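Long-range contacts in PUM-HD domain-containing protein (Caenorhabditis elegans, PDB 7CGH), which binds RNA through its Pumilio homology domain and probably recognises the 3' untranslated regions of target mRNAs: residues A[112-117]-A[147-152]; A[158-163]-A[194-199]; A[299-304]-A[330-335]. One frame throughout, in Å; residues are numbered along the deposited sequence.

Contact 1 (A[112-117]-A[147-152])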
loop_
_atom_site.group_PDB
_atom_site.type_symbol
_atom_site.label_atom_id
_atom_site.label_comp_id
_atom_site.label_asym_id
_atom_site.label_seq_id
_atom_site.Cartn_x
_atom_site.Cartn_y
_atom_site.Cartn_z
ATOM N N GLU A 112 -6.311 13.304 16.515
ATOM C CA GLU A 112 -6.067 14.374 15.542
ATOM C C GLU A 112 -4.741 14.199 14.813
ATOM O O GLU A 112 -4.656 14.489 13.613
ATOM C CB GLU A 112 -6.047 15.752 16.199
ATOM C CG GLU A 112 -6.902 15.952 17.416
ATOM C CD GLU A 112 -6.558 17.276 18.117
ATOM O OE1 GLU A 112 -5.709 18.039 17.581
ATOM O OE2 GLU A 112 -7.121 17.543 19.207
ATOM N N TYR A 113 -3.681 13.783 15.521
ATOM C CA TYR A 113 -2.377 13.709 14.874
ATOM C C TYR A 113 -2.392 12.776 13.662
ATOM O O TYR A 113 -1.638 12.998 12.702
ATOM C CB TYR A 113 -1.310 13.277 15.883
ATOM C CG TYR A 113 -1.106 14.273 16.987
ATOM C CD1 TYR A 113 -1.301 15.634 16.757
ATOM C CD2 TYR A 113 -0.736 13.865 18.261
ATOM C CE1 TYR A 113 -1.123 16.570 17.758
ATOM C CE2 TYR A 113 -0.549 14.796 19.287
ATOM C CZ TYR A 113 -0.751 16.149 19.029
ATOM O OH TYR A 113 -0.580 17.086 20.030
ATOM N N ALA A 114 -3.279 11.774 13.657
ATOM C CA ALA A 114 -3.305 10.795 12.580
ATOM C C ALA A 114 -3.722 11.403 11.247
ATOM O O ALA A 114 -3.328 10.880 10.196
ATOM C CB ALA A 114 -4.234 9.638 12.942
ATOM N N PHE A 115 -4.473 12.508 11.269
ATOM C CA PHE A 115 -4.980 13.162 10.067
ATOM C C PHE A 115 -4.053 14.244 9.527
ATOM O O PHE A 115 -4.327 14.803 8.457
ATOM C CB PHE A 115 -6.368 13.736 10.355
ATOM C CG PHE A 115 -7.386 12.665 10.587
ATOM C CD1 PHE A 115 -7.620 12.179 11.864
ATOM C CD2 PHE A 115 -8.039 12.070 9.511
ATOM C CE1 PHE A 115 -8.517 11.151 12.070
ATOM C CE2 PHE A 115 -8.937 11.061 9.715
ATOM C CZ PHE A 115 -9.170 10.590 11.006
ATOM N N GLN A 116 -2.946 14.512 10.207
ATOM C CA GLN A 116 -2.118 15.666 9.917
ATOM C C GLN A 116 -0.859 15.250 9.184
ATOM O O GLN A 116 -0.287 14.184 9.423
ATOM C CB GLN A 116 -1.776 16.412 11.214
ATOM C CG GLN A 116 -3.044 16.855 11.947
ATOM C CD GLN A 116 -2.764 17.597 13.227
ATOM O OE1 GLN A 116 -1.670 17.513 13.790
ATOM N NE2 GLN A 116 -3.765 18.321 13.712
ATOM N N MET A 117 -0.438 16.120 8.279
ATOM C CA MET A 117 0.592 15.789 7.302
ATOM C C MET A 117 1.909 15.427 7.980
ATOM O O MET A 117 2.544 14.413 7.652
ATOM C CB MET A 117 0.728 16.997 6.396
ATOM C CG MET A 117 1.751 16.980 5.361
ATOM S SD MET A 117 1.512 18.582 4.539
ATOM C CE MET A 117 2.707 18.350 3.232
ATOM N N HIS A 147 -12.433 4.654 11.012
ATOM C CA HIS A 147 -13.056 4.604 9.683
ATOM C C HIS A 147 -12.606 5.774 8.820
ATOM O O HIS A 147 -12.121 5.579 7.699
ATOM C CB HIS A 147 -14.585 4.585 9.766
ATOM C CG HIS A 147 -15.244 4.440 8.426
ATOM N ND1 HIS A 147 -16.219 3.499 8.170
ATOM C CD2 HIS A 147 -15.043 5.095 7.253
ATOM C CE1 HIS A 147 -16.602 3.589 6.905
ATOM N NE2 HIS A 147 -15.899 4.547 6.324
ATOM N N ARG A 148 -12.820 7.004 9.303
ATOM C CA ARG A 148 -12.240 8.176 8.651
ATOM C C ARG A 148 -10.762 7.962 8.401
ATOM O O ARG A 148 -10.269 8.189 7.297
ATOM C CB ARG A 148 -12.429 9.419 9.522
ATOM C CG ARG A 148 -13.671 10.258 9.248
ATOM C CD ARG A 148 -14.120 11.068 10.488
ATOM N NE ARG A 148 -13.025 11.681 11.256
ATOM C CZ ARG A 148 -12.124 12.525 10.746
ATOM N NH1 ARG A 148 -12.151 12.835 9.446
ATOM N NH2 ARG A 148 -11.172 13.021 11.524
ATOM N N CYS A 149 -10.041 7.488 9.421
ATOM C CA CYS A 149 -8.583 7.418 9.327
ATOM C C CYS A 149 -8.112 6.543 8.152
ATOM O O CYS A 149 -7.120 6.870 7.493
ATOM C CB CYS A 149 -8.020 6.914 10.650
ATOM S SG CYS A 149 -6.276 7.244 10.912
ATOM N N MET A 150 -8.824 5.446 7.865
ATOM C CA MET A 150 -8.420 4.530 6.792
ATOM C C MET A 150 -8.344 5.214 5.439
ATOM O O MET A 150 -7.452 4.912 4.638
ATOM C CB MET A 150 -9.401 3.370 6.652
ATOM C CG MET A 150 -9.578 2.547 7.848
ATOM S SD MET A 150 -10.788 1.298 7.449
ATOM C CE MET A 150 -9.856 -0.133 7.967
ATOM N N LYS A 151 -9.317 6.065 5.116
ATOM C CA LYS A 151 -9.307 6.697 3.807
ATOM C C LYS A 151 -8.831 8.149 3.856
ATOM O O LYS A 151 -9.077 8.895 2.902
ATOM C CB LYS A 151 -10.680 6.585 3.128
ATOM C CG LYS A 151 -11.851 7.018 3.963
ATOM C CD LYS A 151 -13.092 6.204 3.635
ATOM C CE LYS A 151 -13.724 6.634 2.334
ATOM N NZ LYS A 151 -15.212 6.642 2.442
ATOM N N ASP A 152 -8.117 8.551 4.917
ATOM C CA ASP A 152 -7.510 9.878 4.952
ATOM C C ASP A 152 -6.194 9.860 4.191
ATOM O O ASP A 152 -5.442 8.882 4.255
ATOM C CB ASP A 152 -7.259 10.362 6.385
ATOM C CG ASP A 152 -6.734 11.817 6.430
ATOM O OD1 ASP A 152 -7.567 12.741 6.346
ATOM O OD2 ASP A 152 -5.496 12.043 6.524
HETATM O O HOH W 1 -6.321 15.209 6.409
#
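Arg148 lays its guanidinium flat over one face of the Phe115 ring, and that stack is the centre of the contact. The two planes are only 12° apart, with Arg148 CZ 4.0 Å from the centroid of the Phe115 ring, a cation-pi pair. The overlap is offset toward the rim, where Arg148 NH2 comes to 3.2 Å from Phe115 CZ. A bend in the arginine chain at chi3 (41°) folds the guanidinium back over the ring, while its CB packs beside Phe115 CZ.

Over the opposite face stands Cys149, with its SG 4.8 Å from the centroid of the Phe115 ring, a distant sulfur-aromatic contact. The same sulfur touches the methyl of Ala114, at 3.7 Å between Cys149 SG and Ala114 CB. At the ring's edge, in its plane, comes a carboxylate: Asp152 OD1 lies 3.3 Å from Phe115 CD2, facing the weakly positive rim of C-H groups. With CG anti to the backbone N (chi1 -175°), Asp152 swings this carboxylate up to the edge, where it stands steeply across the ring plane. Water 1 then donates to both Phe115 O (2.9 Å) and Asp152 OD1 (2.8 Å), tying the backbone of one segment to the acid of the other. The second oxygen, Asp152 OD2, accepts from the backbone N of Asn154 and Gly155 and caps the turn into helix 155-165.

The contact joins consecutive predicted Pumilio repeats of the curved domain, with Arg148 at its exposed margin. Behind one segment, Tyr113 and Ala114 rest on Leu123 of helix 119-129; behind the other, Met150 packs against helix 172-178, and His147 and Lys151 both reach Glu187 of helix 184-189.

Contact 2 (A[158-163]-A[194-199]). With nucleotides of chain B.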
loop_
_atom_site.group_PDB
_atom_site.type_symbol
_atom_site.label_atom_id
_atom_site.label_comp_id
_atom_site.label_asym_id
_atom_site.label_seq_id
_atom_site.Cartn_x
_atom_site.Cartn_y
_atom_site.Cartn_z
ATOM N N VAL A 158 -0.839 5.660 8.676
ATOM C CA VAL A 158 -0.797 5.210 10.069
ATOM C C VAL A 158 -1.455 3.845 10.200
ATOM O O VAL A 158 -0.950 2.960 10.896
ATOM C CB VAL A 158 -1.476 6.244 10.987
ATOM C CG1 VAL A 158 -1.485 5.756 12.432
ATOM C CG2 VAL A 158 -0.798 7.618 10.841
ATOM N N VAL A 159 -2.589 3.648 9.522
ATOM C CA VAL A 159 -3.255 2.351 9.572
ATOM C C VAL A 159 -2.423 1.290 8.860
ATOM O O VAL A 159 -2.316 0.155 9.335
ATOM C CB VAL A 159 -4.660 2.445 8.964
ATOM C CG1 VAL A 159 -5.250 1.094 8.911
ATOM C CG2 VAL A 159 -5.537 3.442 9.756
ATOM N N GLN A 160 -1.858 1.623 7.689
ATOM C CA GLN A 160 -0.938 0.690 7.049
ATOM C C GLN A 160 0.200 0.327 8.001
ATOM O O GLN A 160 0.574 -0.843 8.125
ATOM C CB GLN A 160 -0.361 1.291 5.764
ATOM C CG GLN A 160 -1.307 1.517 4.597
ATOM C CD GLN A 160 -0.535 1.870 3.325
ATOM O OE1 GLN A 160 0.190 1.041 2.788
ATOM N NE2 GLN A 160 -0.655 3.112 2.868
ATOM N N LYS A 161 0.756 1.326 8.686
ATOM C CA LYS A 161 1.865 1.076 9.600
ATOM C C LYS A 161 1.441 0.160 10.729
ATOM O O LYS A 161 2.235 -0.666 11.193
ATOM C CB LYS A 161 2.400 2.392 10.164
ATOM C CG LYS A 161 3.654 2.225 11.003
ATOM C CD LYS A 161 4.769 1.641 10.154
ATOM C CE LYS A 161 6.016 2.504 10.185
ATOM N NZ LYS A 161 7.161 1.840 9.492
ATOM N N ALA A 162 0.195 0.295 11.191
ATOM C CA ALA A 162 -0.272 -0.569 12.265
ATOM C C ALA A 162 -0.288 -2.018 11.806
ATOM O O ALA A 162 0.210 -2.908 12.501
ATOM C CB ALA A 162 -1.657 -0.128 12.736
ATOM N N ILE A 163 -0.819 -2.259 10.600
ATOM C CA ILE A 163 -0.976 -3.611 10.087
ATOM C C ILE A 163 0.375 -4.253 9.835
ATOM O O ILE A 163 0.526 -5.463 10.011
ATOM C CB ILE A 163 -1.828 -3.584 8.817
ATOM C CG1 ILE A 163 -3.214 -3.052 9.142
ATOM C CG2 ILE A 163 -1.879 -4.980 8.147
ATOM C CD1 ILE A 163 -3.999 -2.709 7.901
ATOM N N GLY A 194 -7.947 4.209 0.894
ATOM C CA GLY A 194 -8.517 3.049 1.535
ATOM C C GLY A 194 -8.011 1.760 0.929
ATOM O O GLY A 194 -7.806 0.780 1.645
ATOM N N CYS A 195 -7.761 1.757 -0.391
ATOM C CA CYS A 195 -7.346 0.536 -1.075
ATOM C C CYS A 195 -5.988 0.051 -0.589
ATOM O O CYS A 195 -5.703 -1.154 -0.642
ATOM C CB CYS A 195 -7.313 0.745 -2.588
ATOM S SG CYS A 195 -5.974 1.767 -3.189
ATOM N N ARG A 196 -5.134 0.961 -0.115
ATOM C CA ARG A 196 -3.844 0.511 0.400
ATOM C C ARG A 196 -4.006 -0.197 1.741
ATOM O O ARG A 196 -3.242 -1.124 2.048
ATOM C CB ARG A 196 -2.873 1.685 0.534
ATOM C CG ARG A 196 -2.905 2.674 -0.617
ATOM C CD ARG A 196 -2.522 4.081 -0.106
ATOM N NE ARG A 196 -2.403 5.066 -1.183
ATOM C CZ ARG A 196 -1.900 6.284 -1.027
ATOM N NH1 ARG A 196 -1.460 6.662 0.167
ATOM N NH2 ARG A 196 -1.830 7.117 -2.063
ATOM N N VAL A 197 -4.995 0.218 2.540
ATOM C CA VAL A 197 -5.274 -0.461 3.800
ATOM C C VAL A 197 -5.755 -1.886 3.547
ATOM O O VAL A 197 -5.292 -2.831 4.196
ATOM C CB VAL A 197 -6.291 0.338 4.629
ATOM C CG1 VAL A 197 -6.674 -0.459 5.894
ATOM C CG2 VAL A 197 -5.694 1.692 5.010
ATOM N N VAL A 198 -6.699 -2.056 2.603
ATOM C CA VAL A 198 -7.175 -3.390 2.235
ATOM C C VAL A 198 -6.004 -4.263 1.814
ATOM O O VAL A 198 -5.878 -5.413 2.251
ATOM C CB VAL A 198 -8.241 -3.300 1.121
ATOM C CG1 VAL A 198 -8.697 -4.692 0.685
ATOM C CG2 VAL A 198 -9.448 -2.476 1.570
ATOM N N GLN A 199 -5.103 -3.721 0.992
ATOM C CA GLN A 199 -3.980 -4.527 0.521
ATOM C C GLN A 199 -3.059 -4.923 1.667
ATOM O O GLN A 199 -2.622 -6.076 1.746
ATOM C CB GLN A 199 -3.198 -3.783 -0.558
ATOM C CG GLN A 199 -3.918 -3.620 -1.880
ATOM C CD GLN A 199 -3.204 -2.634 -2.797
ATOM O OE1 GLN A 199 -2.114 -2.912 -3.293
ATOM N NE2 GLN A 199 -3.808 -1.465 -3.006
ATOM P P A B 4 -0.100 5.139 -13.479
ATOM O OP1 A B 4 -0.142 6.619 -13.589
ATOM O OP2 A B 4 1.182 4.422 -13.726
ATOM O "O5'" A B 4 -0.563 4.722 -12.019
ATOM C "C5'" A B 4 0.175 5.091 -10.875
ATOM C "C4'" A B 4 -0.758 5.390 -9.737
ATOM O "O4'" A B 4 -1.626 4.252 -9.497
ATOM C "C3'" A B 4 -0.083 5.642 -8.411
ATOM O "O3'" A B 4 0.364 6.985 -8.307
ATOM C "C2'" A B 4 -1.163 5.259 -7.405
ATOM O "O2'" A B 4 -2.103 6.314 -7.278
ATOM C "C1'" A B 4 -1.848 4.092 -8.120
ATOM N N9 A B 4 -1.340 2.751 -7.736
ATOM C C8 A B 4 -0.454 1.944 -8.414
ATOM N N7 A B 4 -0.223 0.778 -7.831
ATOM C C5 A B 4 -1.024 0.791 -6.695
ATOM C C6 A B 4 -1.273 -0.131 -5.626
ATOM N N6 A B 4 -0.738 -1.331 -5.442
ATOM N N1 A B 4 -2.141 0.234 -4.669
ATOM C C2 A B 4 -2.720 1.434 -4.750
ATOM N N3 A B 4 -2.575 2.376 -5.686
ATOM C C4 A B 4 -1.706 2.006 -6.638
ATOM P P C B 5 1.886 7.295 -7.917
ATOM O OP1 C B 5 2.078 8.761 -8.074
ATOM O OP2 C B 5 2.827 6.379 -8.595
ATOM O "O5'" C B 5 1.933 6.963 -6.359
ATOM C "C5'" C B 5 0.991 7.554 -5.479
ATOM C "C4'" C B 5 0.906 6.772 -4.200
ATOM O "O4'" C B 5 0.324 5.466 -4.464
ATOM C "C3'" C B 5 2.240 6.448 -3.542
ATOM O "O3'" C B 5 2.760 7.547 -2.813
ATOM C "C2'" C B 5 1.904 5.226 -2.683
ATOM O "O2'" C B 5 1.314 5.596 -1.448
ATOM C "C1'" C B 5 0.820 4.533 -3.527
ATOM N N1 C B 5 1.318 3.317 -4.206
ATOM C C2 C B 5 1.125 2.110 -3.516
ATOM O O2 C B 5 0.546 2.130 -2.417
ATOM N N3 C B 5 1.566 0.952 -4.057
ATOM C C4 C B 5 2.175 0.977 -5.236
ATOM N N4 C B 5 2.583 -0.196 -5.724
ATOM C C5 C B 5 2.395 2.192 -5.957
ATOM C C6 C B 5 1.959 3.339 -5.415
#
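Gln160 reaches from its helix to cross the root of Arg196 at a slant, and that arginine is worth tracing outward. Its CB meets the amide, 3.5 Å from Gln160 NE2. CG, anti to the carbonyl carbon (chi1 -41°), faces the RNA at 3.9 Å from O2 of C5 of chain B. CD turns past the amide, 3.6 Å from Gln160 NE2. From there the extended chain carries the guanidinium beneath the ribose: O2' of C5 of chain B sits over the centre of its face, 3.3 Å from Arg196 CZ. NH2 comes near C4' of the same sugar, and NH1 makes a weak hydrogen bond to Asn156, which also accepts from Gln160 NE2.

Helices 155-165 and 194-204 run nearly parallel here, 3° between segment axes 9.2 Å apart, as neighbouring RNA-facing helices do in Pumilio repeats. Gln199 and Cys195 read the adenine of A4 of chain B as in other Pumilio proteins: Gln199 NE2 donates to N1 (2.9 Å), Gln199 OE1 accepts from N6, and Cys195 SG borders C2. A serine in place of Arg196 ends at its hydroxyl, so O2' of C5 would probably be left without the flat group it rests on, and the Gln160 amide without its contact to CD.

Away from the RNA, Val197 CG1 packs on Val159 CG1 at 3.7 Å and on the CD1 tip of Ile163.

Contact 3 (A[299-304]-A[330-335])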
loop_
_atom_site.group_PDB
_atom_site.type_symbol
_atom_site.label_atom_id
_atom_site.label_comp_id
_atom_site.label_asym_id
_atom_site.label_seq_id
_atom_site.Cartn_x
_atom_site.Cartn_y
_atom_site.Cartn_z
ATOM N N ILE A 299 -12.787 -15.897 -29.362
ATOM C CA ILE A 299 -12.571 -14.818 -28.399
ATOM C C ILE A 299 -11.149 -14.265 -28.491
ATOM O O ILE A 299 -10.938 -13.045 -28.437
ATOM C CB ILE A 299 -12.905 -15.317 -26.980
ATOM C CG1 ILE A 299 -14.415 -15.500 -26.833
ATOM C CG2 ILE A 299 -12.392 -14.365 -25.911
ATOM C CD1 ILE A 299 -15.203 -14.266 -27.169
ATOM N N VAL A 300 -10.156 -15.141 -28.661
ATOM C CA VAL A 300 -8.767 -14.688 -28.646
ATOM C C VAL A 300 -8.491 -13.743 -29.811
ATOM O O VAL A 300 -7.752 -12.764 -29.669
ATOM C CB VAL A 300 -7.805 -15.891 -28.646
ATOM C CG1 VAL A 300 -8.075 -16.802 -29.839
ATOM C CG2 VAL A 300 -6.373 -15.415 -28.661
ATOM N N VAL A 301 -9.075 -14.006 -30.978
ATOM C CA VAL A 301 -8.808 -13.137 -32.120
ATOM C C VAL A 301 -9.475 -11.780 -31.926
ATOM O O VAL A 301 -8.875 -10.735 -32.206
ATOM C CB VAL A 301 -9.245 -13.827 -33.422
ATOM C CG1 VAL A 301 -9.356 -12.807 -34.574
ATOM C CG2 VAL A 301 -8.242 -14.950 -33.749
ATOM N N GLN A 302 -10.720 -11.776 -31.434
ATOM C CA GLN A 302 -11.368 -10.527 -31.046
ATOM C C GLN A 302 -10.536 -9.784 -30.007
ATOM O O GLN A 302 -10.353 -8.563 -30.100
ATOM C CB GLN A 302 -12.767 -10.802 -30.494
ATOM C CG GLN A 302 -13.647 -11.664 -31.366
ATOM C CD GLN A 302 -14.944 -12.001 -30.680
ATOM O OE1 GLN A 302 -15.519 -11.169 -29.979
ATOM N NE2 GLN A 302 -15.417 -13.223 -30.868
ATOM N N MET A 303 -10.006 -10.511 -29.020
ATOM C CA MET A 303 -9.175 -9.872 -28.008
ATOM C C MET A 303 -7.964 -9.208 -28.624
ATOM O O MET A 303 -7.532 -8.155 -28.152
ATOM C CB MET A 303 -8.742 -10.881 -26.956
ATOM C CG MET A 303 -9.856 -11.227 -26.018
ATOM S SD MET A 303 -9.419 -12.620 -24.979
ATOM C CE MET A 303 -7.932 -11.992 -24.184
ATOM N N MET A 304 -7.427 -9.784 -29.696
ATOM C CA MET A 304 -6.249 -9.201 -30.322
ATOM C C MET A 304 -6.543 -7.874 -31.014
ATOM O O MET A 304 -5.609 -7.100 -31.247
ATOM C CB MET A 304 -5.645 -10.197 -31.305
ATOM C CG MET A 304 -5.115 -11.441 -30.623
ATOM S SD MET A 304 -4.217 -12.510 -31.748
ATOM C CE MET A 304 -2.822 -11.456 -32.110
ATOM N N LEU A 330 -2.843 -22.375 -33.106
ATOM C CA LEU A 330 -3.728 -23.040 -34.053
ATOM C C LEU A 330 -5.087 -22.357 -34.172
ATOM O O LEU A 330 -5.784 -22.566 -35.177
ATOM C CB LEU A 330 -3.910 -24.506 -33.650
ATOM C CG LEU A 330 -2.677 -25.365 -33.936
ATOM C CD1 LEU A 330 -2.869 -26.792 -33.420
ATOM C CD2 LEU A 330 -2.360 -25.347 -35.431
ATOM N N THR A 331 -5.490 -21.570 -33.165
ATOM C CA THR A 331 -6.742 -20.825 -33.235
ATOM C C THR A 331 -6.534 -19.447 -33.837
ATOM O O THR A 331 -7.407 -18.957 -34.559
ATOM C CB THR A 331 -7.383 -20.693 -31.844
ATOM O OG1 THR A 331 -7.493 -21.981 -31.235
ATOM C CG2 THR A 331 -8.772 -20.099 -31.938
ATOM N N VAL A 332 -5.386 -18.829 -33.588
ATOM C CA VAL A 332 -5.150 -17.500 -34.127
ATOM C C VAL A 332 -4.804 -17.568 -35.608
ATOM O O VAL A 332 -5.324 -16.787 -36.416
ATOM C CB VAL A 332 -4.055 -16.786 -33.327
ATOM C CG1 VAL A 332 -3.511 -15.598 -34.120
ATOM C CG2 VAL A 332 -4.619 -16.318 -31.997
ATOM N N ARG A 333 -3.955 -18.523 -35.993
ATOM C CA ARG A 333 -3.270 -18.440 -37.285
ATOM C C ARG A 333 -4.190 -18.406 -38.502
ATOM O O ARG A 333 -3.826 -17.740 -39.486
ATOM C CB ARG A 333 -2.231 -19.566 -37.433
ATOM C CG ARG A 333 -1.210 -19.275 -38.562
ATOM C CD ARG A 333 -0.040 -20.214 -38.528
ATOM N NE ARG A 333 -0.556 -21.564 -38.367
ATOM C CZ ARG A 333 0.056 -22.517 -37.681
ATOM N NH1 ARG A 333 1.227 -22.271 -37.095
ATOM N NH2 ARG A 333 -0.503 -23.712 -37.586
ATOM N N PRO A 334 -5.355 -19.044 -38.528
ATOM C CA PRO A 334 -6.282 -18.778 -39.644
ATOM C C PRO A 334 -6.851 -17.357 -39.722
ATOM O O PRO A 334 -7.786 -17.140 -40.505
ATOM C CB PRO A 334 -7.411 -19.799 -39.420
ATOM C CG PRO A 334 -7.201 -20.355 -38.054
ATOM C CD PRO A 334 -5.751 -20.228 -37.749
ATOM N N HIS A 335 -6.328 -16.380 -38.941
ATOM C CA HIS A 335 -6.889 -15.027 -38.969
ATOM C C HIS A 335 -5.857 -13.896 -38.831
ATOM O O HIS A 335 -6.230 -12.802 -38.392
ATOM C CB HIS A 335 -7.915 -14.772 -37.848
ATOM C CG HIS A 335 -8.999 -15.796 -37.703
ATOM N ND1 HIS A 335 -8.757 -17.092 -37.302
ATOM C CD2 HIS A 335 -10.346 -15.680 -37.800
ATOM C CE1 HIS A 335 -9.904 -17.745 -37.204
ATOM N NE2 HIS A 335 -10.885 -16.910 -37.502
#
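Val332 pushes its CG2 methyl into a shallow hollow formed by Val300, Val301 and Met304, and it is the main bump on its side of the contact. Val300 CG2 meets it at 3.9 Å from Val332 CG2, and Met304 SD at 3.8 Å from the same methyl. The methionine chain is extended at chi2 (-172°), which carries the sulfur out alongside both branches of Val332; the bend at chi3 only turns the terminal methyl. The side chains of Val300 and Val332 cross at about a right angle, methyl against methyl.

The fit is reciprocal. Val301 fills a notch between the backbone of Val332 and the side chain of His335: its CG2 lies 4.0 Å from Val332 CA and also over one face of the imidazole, 4.1 Å from His335 CG. The other branch, CG1, touches His335 CB at 4.1 Å. Beyond Val332 the chain turns, with His335 N bonded to Val332 O (2.7 Å), and this sets His335 next to Val301. Thr331 adds a smaller bump, with CG2 4.0 Å from Val300 CG1; its hydroxyl is engaged by Glu327 O within its own helix, leaving the methyl to do the packing. No hydrogen bond crosses between the segments, and their fit depends on apolar shape.

This is structural packing near the C-terminal end of the Pumilio domain, joining the short helix 299-304 to the end of helix 322-332. Pro298 touches both Thr331 and His335, Met304 continues onto Ile348 and Leu349 of helix 345-351, and Val332 onto Phe356, while Met303 packs between helices 257-261 and 309-319.

In the fold
Followed from the N terminus, the three contacts come in series: each closes its loop before the next opens, and none nest or cross. Contact 1 closes a largely helical loop between residues 112-117 and 147-152, joining two predicted repeats. A short turn leads from helix 146-150 into helix 155-165, where contact 2 opens, to close on residues 194-199 in the following predicted repeat. The first two contacts touch, through Met150 on Val197 and Cys149 on Val159, so three successive predicted repeats are packed together. Contact 3 closes a mostly helical loop between 299-304 and 330-335, about 42 Å from contact 2 between centres, and ties helix 299-304 to helix 322-332 near the C-terminal end.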